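Formylmethanofuran--tetrahydromethanopterin formyltransferase (Methanosarcina barkeri, PDB 1M5S) catalyses the reversible transfer of a formyl group from formylmethanofuran to tetrahydromethanopterin, an early step of methanogenesis from carbon dioxide. Local coordinates at residues I20-I25 with N106-A111; T26-R31 with A99-V104; I201-S206 with A243-V248. One frame throughout, in Å; residues are numbered along the deposited sequence. Where two conformers were deposited one is given.

Contact 1: I20-I25 with N106-A111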
loop_
_atom_site.group_PDB
_atom_site.type_symbol
_atom_site.label_atom_id
_atom_site.label_comp_id
_atom_site.label_asym_id
_atom_site.label_seq_id
_atom_site.Cartn_x
_atom_site.Cartn_y
_atom_site.Cartn_z
ATOM N N ILE A 20 -15.061 -25.581 -0.871
ATOM C CA ILE A 20 -14.142 -24.548 -0.393
ATOM C C ILE A 20 -12.991 -25.153 0.409
ATOM O O ILE A 20 -13.217 -25.836 1.407
ATOM C CB ILE A 20 -14.877 -23.493 0.495
ATOM C CG1 ILE A 20 -15.982 -22.786 -0.308
ATOM C CG2 ILE A 20 -13.881 -22.448 0.993
ATOM C CD1 ILE A 20 -16.815 -21.820 0.499
ATOM N N ALA A 21 -11.762 -24.895 -0.044
ATOM C CA ALA A 21 -10.558 -25.192 0.736
ATOM C C ALA A 21 -10.009 -23.915 1.382
ATOM O O ALA A 21 -9.965 -22.878 0.742
ATOM C CB ALA A 21 -9.496 -25.824 -0.162
ATOM N N ARG A 22 -9.771 -23.968 2.686
ATOM C CA ARG A 22 -9.153 -22.894 3.474
ATOM C C ARG A 22 -7.670 -23.206 3.692
ATOM O O ARG A 22 -7.303 -24.328 4.076
ATOM C CB ARG A 22 -9.866 -22.797 4.822
ATOM C CG ARG A 22 -9.777 -21.416 5.472
ATOM C CD ARG A 22 -9.933 -21.492 6.990
ATOM N NE ARG A 22 -10.340 -20.224 7.611
ATOM C CZ ARG A 22 -10.162 -19.955 8.911
ATOM N NH1 ARG A 22 -9.591 -20.854 9.726
ATOM N NH2 ARG A 22 -10.523 -18.808 9.497
ATOM N N VAL A 23 -6.825 -22.227 3.361
ATOM C CA VAL A 23 -5.366 -22.324 3.507
ATOM C C VAL A 23 -4.828 -21.105 4.273
ATOM O O VAL A 23 -5.190 -19.972 3.968
ATOM C CB VAL A 23 -4.643 -22.366 2.127
ATOM C CG1 VAL A 23 -3.169 -22.634 2.321
ATOM C CG2 VAL A 23 -5.265 -23.406 1.236
ATOM N N LEU A 24 -3.931 -21.345 5.228
ATOM C CA LEU A 24 -3.200 -20.274 5.900
ATOM C C LEU A 24 -1.798 -20.137 5.311
ATOM O O LEU A 24 -1.028 -21.098 5.301
ATOM C CB LEU A 24 -3.086 -20.566 7.397
ATOM C CG LEU A 24 -2.216 -19.639 8.248
ATOM C CD1 LEU A 24 -2.765 -18.226 8.220
ATOM C CD2 LEU A 24 -2.181 -20.151 9.663
ATOM N N ILE A 25 -1.521 -18.984 4.710
ATOM C CA ILE A 25 -0.169 -18.672 4.257
ATOM C C ILE A 25 0.486 -17.728 5.264
ATOM O O ILE A 25 -0.039 -16.648 5.531
ATOM C CB ILE A 25 -0.169 -18.002 2.857
ATOM C CG1 ILE A 25 -0.930 -18.871 1.852
ATOM C CG2 ILE A 25 1.268 -17.807 2.364
ATOM C CD1 ILE A 25 -1.348 -18.135 0.603
ATOM N N ASN A 106 -2.824 -25.775 7.315
ATOM C CA ASN A 106 -4.185 -26.208 7.015
ATOM C C ASN A 106 -5.201 -25.258 7.649
ATOM O O ASN A 106 -5.241 -25.110 8.873
ATOM C CB ASN A 106 -4.395 -27.629 7.551
ATOM C CG ASN A 106 -5.658 -28.276 7.023
ATOM O OD1 ASN A 106 -6.497 -27.629 6.388
ATOM N ND2 ASN A 106 -5.782 -29.573 7.256
ATOM N N GLY A 107 -6.044 -24.649 6.814
ATOM C CA GLY A 107 -7.057 -23.739 7.318
ATOM C C GLY A 107 -8.270 -24.438 7.902
ATOM O O GLY A 107 -8.947 -23.878 8.768
ATOM N N LEU A 108 -8.547 -25.657 7.437
ATOM C CA LEU A 108 -9.705 -26.432 7.895
ATOM C C LEU A 108 -9.286 -27.790 8.469
ATOM O O LEU A 108 -9.577 -28.834 7.887
ATOM C CB LEU A 108 -10.692 -26.642 6.735
ATOM C CG LEU A 108 -11.694 -25.524 6.408
ATOM C CD1 LEU A 108 -12.177 -25.645 4.979
ATOM C CD2 LEU A 108 -12.863 -25.582 7.374
ATOM N N PRO A 109 -8.591 -27.791 9.620
ATOM C CA PRO A 109 -7.929 -28.998 10.126
ATOM C C PRO A 109 -8.892 -30.069 10.649
ATOM O O PRO A 109 -8.648 -31.265 10.483
ATOM C CB PRO A 109 -7.024 -28.463 11.233
ATOM C CG PRO A 109 -7.729 -27.255 11.720
ATOM C CD PRO A 109 -8.317 -26.630 10.485
ATOM N N GLU A 110 -9.985 -29.633 11.273
ATOM C CA GLU A 110 -10.986 -30.541 11.826
ATOM C C GLU A 110 -11.994 -31.028 10.772
ATOM O O GLU A 110 -12.873 -31.834 11.079
ATOM C CB GLU A 110 -11.728 -29.853 12.974
ATOM C CG GLU A 110 -11.261 -30.236 14.371
ATOM N N ALA A 111 -11.825 -30.587 9.523
ATOM C CA ALA A 111 -12.754 -30.918 8.438
ATOM C C ALA A 111 -12.668 -32.384 8.049
ATOM O O ALA A 111 -11.603 -32.989 8.126
ATOM C CB ALA A 111 -12.475 -30.052 7.226
#

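Contact 2: T26-R31 with A99-V104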
loop_
_atom_site.group_PDB
_atom_site.type_symbol
_atom_site.label_atom_id
_atom_site.label_comp_id
_atom_site.label_asym_id
_atom_site.label_seq_id
_atom_site.Cartn_x
_atom_site.Cartn_y
_atom_site.Cartn_z
ATOM N N THR A 26 1.547 -18.194 5.925
ATOM C CA THR A 26 2.364 -17.308 6.752
ATOM C C THR A 26 3.615 -16.886 6.000
ATOM O O THR A 26 3.943 -17.455 4.951
ATOM C CB THR A 26 2.789 -17.952 8.084
ATOM O OG1 THR A 26 3.767 -18.964 7.836
ATOM C CG2 THR A 26 1.581 -18.556 8.818
ATOM N N ALA A 27 4.241 -15.814 6.477
ATOM C CA ALA A 27 5.426 -15.263 5.837
ATOM C C ALA A 27 6.177 -14.411 6.843
ATOM O O ALA A 27 5.722 -14.242 7.980
ATOM C CB ALA A 27 5.032 -14.431 4.622
ATOM N N ALA A 28 7.344 -13.912 6.438
ATOM C CA ALA A 28 8.215 -13.166 7.342
ATOM C C ALA A 28 7.520 -11.902 7.843
ATOM O O ALA A 28 7.649 -11.543 9.021
ATOM C CB ALA A 28 9.532 -12.813 6.642
ATOM N N THR A 29 6.766 -11.255 6.946
ATOM C CA THR A 29 6.013 -10.035 7.259
ATOM C C THR A 29 4.632 -10.081 6.612
ATOM O O THR A 29 4.424 -10.829 5.655
ATOM C CB THR A 29 6.727 -8.768 6.720
ATOM O OG1 THR A 29 6.688 -8.778 5.286
ATOM C CG2 THR A 29 8.183 -8.714 7.190
ATOM N N LYS A 30 3.721 -9.235 7.112
ATOM C CA LYS A 30 2.394 -9.031 6.525
ATOM C C LYS A 30 2.467 -8.838 5.015
ATOM O O LYS A 30 1.700 -9.438 4.264
ATOM C CB LYS A 30 1.725 -7.797 7.136
ATOM C CG LYS A 30 1.082 -8.027 8.495
ATOM C CD LYS A 30 0.333 -6.778 8.966
ATOM C CE LYS A 30 -0.854 -6.462 8.059
ATOM N NZ LYS A 30 -1.090 -4.997 7.881
ATOM N N ARG A 31 3.379 -7.978 4.593
ATOM C CA ARG A 31 3.518 -7.619 3.194
ATOM C C ARG A 31 3.861 -8.844 2.312
ATOM O O ARG A 31 3.394 -8.968 1.171
ATOM C CB ARG A 31 4.585 -6.549 3.077
ATOM C CG ARG A 31 4.915 -6.222 1.641
ATOM C CD ARG A 31 5.841 -7.254 1.024
ATOM N NE ARG A 31 6.490 -6.753 -0.179
ATOM C CZ ARG A 31 7.438 -5.811 -0.186
ATOM N NH1 ARG A 31 7.874 -5.257 0.952
ATOM N NH2 ARG A 31 8.016 -5.351 -1.302
ATOM N N ALA A 99 6.987 -18.343 -3.642
ATOM C CA ALA A 99 6.951 -16.994 -3.083
ATOM C C ALA A 99 7.856 -16.875 -1.856
ATOM O O ALA A 99 7.974 -17.811 -1.066
ATOM C CB ALA A 99 5.517 -16.627 -2.713
ATOM N N PRO A 100 8.508 -15.710 -1.682
ATOM C CA PRO A 100 9.430 -15.466 -0.567
ATOM C C PRO A 100 8.837 -15.694 0.827
ATOM O O PRO A 100 7.801 -15.131 1.173
ATOM C CB PRO A 100 9.839 -14.007 -0.763
ATOM C CG PRO A 100 9.722 -13.793 -2.224
ATOM C CD PRO A 100 8.495 -14.577 -2.622
ATOM N N THR A 101 9.566 -16.464 1.629
ATOM C CA THR A 101 9.361 -16.642 3.069
ATOM C C THR A 101 8.082 -17.345 3.513
ATOM O O THR A 101 7.816 -17.441 4.713
ATOM C CB THR A 101 9.472 -15.302 3.857
ATOM O OG1 THR A 101 8.234 -14.576 3.780
ATOM C CG2 THR A 101 10.605 -14.449 3.309
ATOM N N THR A 102 7.327 -17.892 2.567
ATOM C CA THR A 102 6.027 -18.463 2.890
ATOM C C THR A 102 6.095 -19.820 3.580
ATOM O O THR A 102 7.047 -20.580 3.400
ATOM C CB THR A 102 5.175 -18.612 1.636
ATOM O OG1 THR A 102 5.923 -19.310 0.635
ATOM C CG2 THR A 102 4.773 -17.250 1.109
ATOM N N ALA A 103 5.116 -20.072 4.443
ATOM C CA ALA A 103 4.809 -21.421 4.922
ATOM C C ALA A 103 3.310 -21.626 4.740
ATOM O O ALA A 103 2.551 -20.659 4.699
ATOM C CB ALA A 103 5.190 -21.568 6.393
ATOM N N VAL A 104 2.909 -22.870 4.493
ATOM C CA VAL A 104 1.509 -23.210 4.258
ATOM C C VAL A 104 1.005 -24.129 5.363
ATOM O O VAL A 104 1.632 -25.141 5.670
ATOM C CB VAL A 104 1.324 -23.928 2.901
ATOM C CG1 VAL A 104 -0.086 -24.476 2.781
ATOM C CG2 VAL A 104 1.600 -22.972 1.772
#

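Contact 3: I201-S206 with A243-V248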
loop_
_atom_site.group_PDB
_atom_site.type_symbol
_atom_site.label_atom_id
_atom_site.label_comp_id
_atom_site.label_asym_id
_atom_site.label_seq_id
_atom_site.Cartn_x
_atom_site.Cartn_y
_atom_site.Cartn_z
ATOM N N ILE A 201 -14.982 -6.765 -5.980
ATOM C CA ILE A 201 -16.077 -5.967 -6.533
ATOM C C ILE A 201 -16.457 -6.346 -7.971
ATOM O O ILE A 201 -15.608 -6.388 -8.865
ATOM C CB ILE A 201 -15.742 -4.445 -6.464
ATOM C CG1 ILE A 201 -15.490 -4.028 -5.011
ATOM C CG2 ILE A 201 -16.890 -3.622 -7.042
ATOM C CD1 ILE A 201 -14.769 -2.701 -4.860
ATOM N N VAL A 202 -17.747 -6.598 -8.179
ATOM C CA VAL A 202 -18.285 -6.916 -9.500
ATOM C C VAL A 202 -18.696 -5.633 -10.210
ATOM O O VAL A 202 -19.632 -4.964 -9.793
ATOM C CB VAL A 202 -19.527 -7.834 -9.383
ATOM C CG1 VAL A 202 -19.981 -8.304 -10.758
ATOM C CG2 VAL A 202 -19.219 -9.014 -8.482
ATOM N N ALA A 203 -18.001 -5.291 -11.286
ATOM C CA ALA A 203 -18.366 -4.127 -12.079
ATOM C C ALA A 203 -19.376 -4.484 -13.173
ATOM O O ALA A 203 -20.094 -3.619 -13.673
ATOM C CB ALA A 203 -17.129 -3.523 -12.703
ATOM N N SER A 204 -19.450 -5.764 -13.514
ATOM C CA SER A 204 -20.193 -6.205 -14.689
ATOM C C SER A 204 -21.632 -6.628 -14.389
ATOM O O SER A 204 -22.579 -6.028 -14.904
ATOM C CB SER A 204 -19.441 -7.344 -15.394
ATOM O OG SER A 204 -19.114 -8.391 -14.495
ATOM N N GLY A 205 -21.792 -7.644 -13.541
ATOM C CA GLY A 205 -23.094 -8.278 -13.359
ATOM C C GLY A 205 -23.502 -9.116 -14.562
ATOM O O GLY A 205 -22.908 -9.005 -15.634
ATOM N N SER A 206 -24.531 -9.939 -14.412
ATOM C CA SER A 206 -24.987 -10.751 -15.535
ATOM C C SER A 206 -26.376 -11.346 -15.328
ATOM O O SER A 206 -26.806 -11.581 -14.194
ATOM C CB SER A 206 -23.980 -11.876 -15.812
ATOM O OG SER A 206 -23.940 -12.796 -14.730
ATOM N N ALA A 243 -24.786 4.424 -11.458
ATOM C CA ALA A 243 -23.877 3.289 -11.365
ATOM C C ALA A 243 -24.325 2.276 -10.324
ATOM O O ALA A 243 -24.889 2.635 -9.286
ATOM C CB ALA A 243 -22.459 3.775 -11.050
ATOM N N VAL A 244 -24.096 1.001 -10.626
ATOM C CA VAL A 244 -24.356 -0.075 -9.687
ATOM C C VAL A 244 -23.112 -0.947 -9.593
ATOM O O VAL A 244 -22.460 -1.228 -10.602
ATOM C CB VAL A 244 -25.538 -0.962 -10.147
ATOM C CG1 VAL A 244 -25.870 -1.991 -9.072
ATOM C CG2 VAL A 244 -26.756 -0.104 -10.462
ATOM N N TYR A 245 -22.747 -1.310 -8.368
ATOM C CA TYR A 245 -21.722 -2.323 -8.142
ATOM C C TYR A 245 -22.315 -3.439 -7.300
ATOM O O TYR A 245 -23.206 -3.205 -6.476
ATOM C CB TYR A 245 -20.495 -1.728 -7.427
ATOM C CG TYR A 245 -19.603 -0.908 -8.331
ATOM C CD1 TYR A 245 -18.741 -1.522 -9.243
ATOM C CD2 TYR A 245 -19.661 0.483 -8.316
ATOM C CE1 TYR A 245 -17.965 -0.769 -10.116
ATOM C CE2 TYR A 245 -18.899 1.240 -9.186
ATOM C CZ TYR A 245 -18.057 0.609 -10.083
ATOM O OH TYR A 245 -17.351 1.368 -10.975
ATOM N N GLU A 246 -21.837 -4.657 -7.534
ATOM C CA GLU A 246 -22.257 -5.814 -6.763
ATOM C C GLU A 246 -21.061 -6.390 -6.010
ATOM O O GLU A 246 -19.926 -6.317 -6.481
ATOM C CB GLU A 246 -22.852 -6.867 -7.697
ATOM C CG GLU A 246 -23.112 -8.206 -7.034
ATOM C CD GLU A 246 -23.573 -9.279 -8.011
ATOM O OE1 GLU A 246 -23.451 -9.080 -9.243
ATOM O OE2 GLU A 246 -24.055 -10.331 -7.529
ATOM N N ILE A 247 -21.307 -6.857 -4.790
ATOM C CA ILE A 247 -20.303 -7.591 -4.039
ATOM C C ILE A 247 -20.763 -9.039 -3.894
ATOM O O ILE A 247 -21.858 -9.293 -3.397
ATOM C CB ILE A 247 -20.065 -6.942 -2.653
ATOM C CG1 ILE A 247 -19.435 -5.556 -2.849
ATOM C CG2 ILE A 247 -19.157 -7.820 -1.794
ATOM C CD1 ILE A 247 -18.851 -4.973 -1.621
ATOM N N VAL A 248 -20.025 -9.949 -4.534
ATOM C CA VAL A 248 -20.255 -11.387 -4.398
ATOM C C VAL A 248 -19.437 -11.955 -3.245
ATOM O O VAL A 248 -18.262 -11.638 -3.092
ATOM C CB VAL A 248 -19.892 -12.140 -5.694
ATOM C CG1 VAL A 248 -20.085 -13.635 -5.505
ATOM C CG2 VAL A 248 -20.756 -11.647 -6.838
HETATM O O HOH W 1 -25.370 -9.713 -11.383
#

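Contact 1: I20-I25 with N106-A111
V23 and N106 form an antiparallel non-hydrogen-bonded pair, 5.4 Å between their CA atoms, just where the strand that ends at N106 turns off into a loop; one residue on, G107 N gives a weak bond of 3.0 Å to R22 O. With CG anti to the backbone N (chi1 -155°) and the chain extended, the side chain of R22 runs alongside G107: R22 CD passes 3.1 Å from G107 O, and R22 NH1 bonds that oxygen at 3.2 Å. The bond is nearly straight, 169° at the hydrogen, and G107 O sits in the guanidinium plane at its edge. At the far end NH2 pairs with E57, and Y73 adds a cation-pi contact. The backbone of G107 lies close against that of R22 and V23. L108 meets the base of the arginine, its CG 3.6 Å from R22 CB, while L108 CD1 reaches I20 O at 3.7 Å. N106 OD1 takes the L108 N-H from above its carbonyl plane and also accepts from G156 N, which helps fix the amide. That 3.0 Å bond from L108 N to N106 OD1 makes an Asx turn where strand 103-106 leaves its antiparallel partner 12-26.

Contact 2: T26-R31 with A99-V104
T101 OG1 accepts the N-H of A28 in a nearly straight bond: A28 N lies 2.9 Å from T101 OG1, with 171° at the hydrogen. In turn T101 OG1 donates to P100 O, 2.7 Å away, approaching above that carbonyl's plane, and these two bonds fix the hydroxyl's rotation. Chi1 of 82° sets OG1 between the backbone N and the carbonyl carbon of T101, with CG2 beside the backbone N, 3.9 Å from A28 CB. The methyl of A27 meets OG1 from another direction at 3.3 Å. T101 has a positive phi (67°), as the third residue of the type II turn from A99 to T102; this turn leads into strand 103-106, which pairs antiparallel with the end of strand 12-26. There T26 and A103 make a hydrogen-bonded pair with both backbone bonds in place. Their side chains lie on the same face of the sheet, T26 OG1 3.3 Å from A103 CB, and that hydroxyl is bonded to D67 and R69. T102 turns its side chain away, its OG1 bonded to V96 O, yet its CA still makes a CH...O contact of 3.1 Å with T26 O. Beyond A28 the chain enters helix 30-41 with T29 at the N-cap. L177 of a second subunit packs on P100 and T101, and M174 of that subunit lies against A28.

Contact 3: I201-S206 with A243-V248
V202 pairs with E246 in a single antiparallel bridge of the hydrogen-bonded kind, by which a loop is laid against strand 243-251 of the proximal lobe. V202 N bonds E246 O at 2.8 Å, and E246 N returns to V202 O. The tight part lies around V202 and the Y245 ring. V202 and E246 point their side chains the same way, side by side. Placed anti to the carbonyl carbon by a chi1 of -173°, CG2 of V202 presses on CG2 of V248 at 3.5 Å, closer than methyls usually sit. On the other flank Y245 swings its ring under the loop. I201 CG2 touches Y245 CD1 obliquely at 3.6 Å, V202 O lies at the ring edge near its plane, and A203 CB rests 3.9 Å from Y245 CE1. Y245 OH goes on to E146 of a second subunit, so the residue that packs on the loop also bonds across a subunit interface. With Y245 cut back to an alanine, I201 and A203 would probably lose the ring they rest on, and E146 of the second subunit its hydroxyl partner. Toward S206 the fit is looser. The strand and loop draw apart, G205 CA standing 4.2 Å from E246 OE1, and G205 itself has a positive phi of 72°. The extended chain of E246 bridges part of this distance, with V202 CG1 beside its carboxylate, and a water completes the link: it donates to E246 OE1 at 2.9 Å and accepts from S206 N at 3.2 Å.

In the fold
Contacts 1 and 2 are neighbours on one strand pairing: strand 12-26 runs from the first into the second, and contact 2 is nested within the chain loop that contact 1 closes. Their centres are about 17 Å apart, and they touch directly, V23 CG1 packing on V104 CG1 at 3.6 Å and I25 CG2 on T102 CG2. Contact 3 belongs to the proximal lobe, across the chain's centre from both; its centre is about 28 Å from that of contact 1 and about 32 Å from that of contact 2. The second subunit touches contacts 2 and 3. E146 OE1 serves both: within the chain it accepts from T101 N of contact 2, and the same atom of E146 in the second subunit bonds Y245 OH of contact 3.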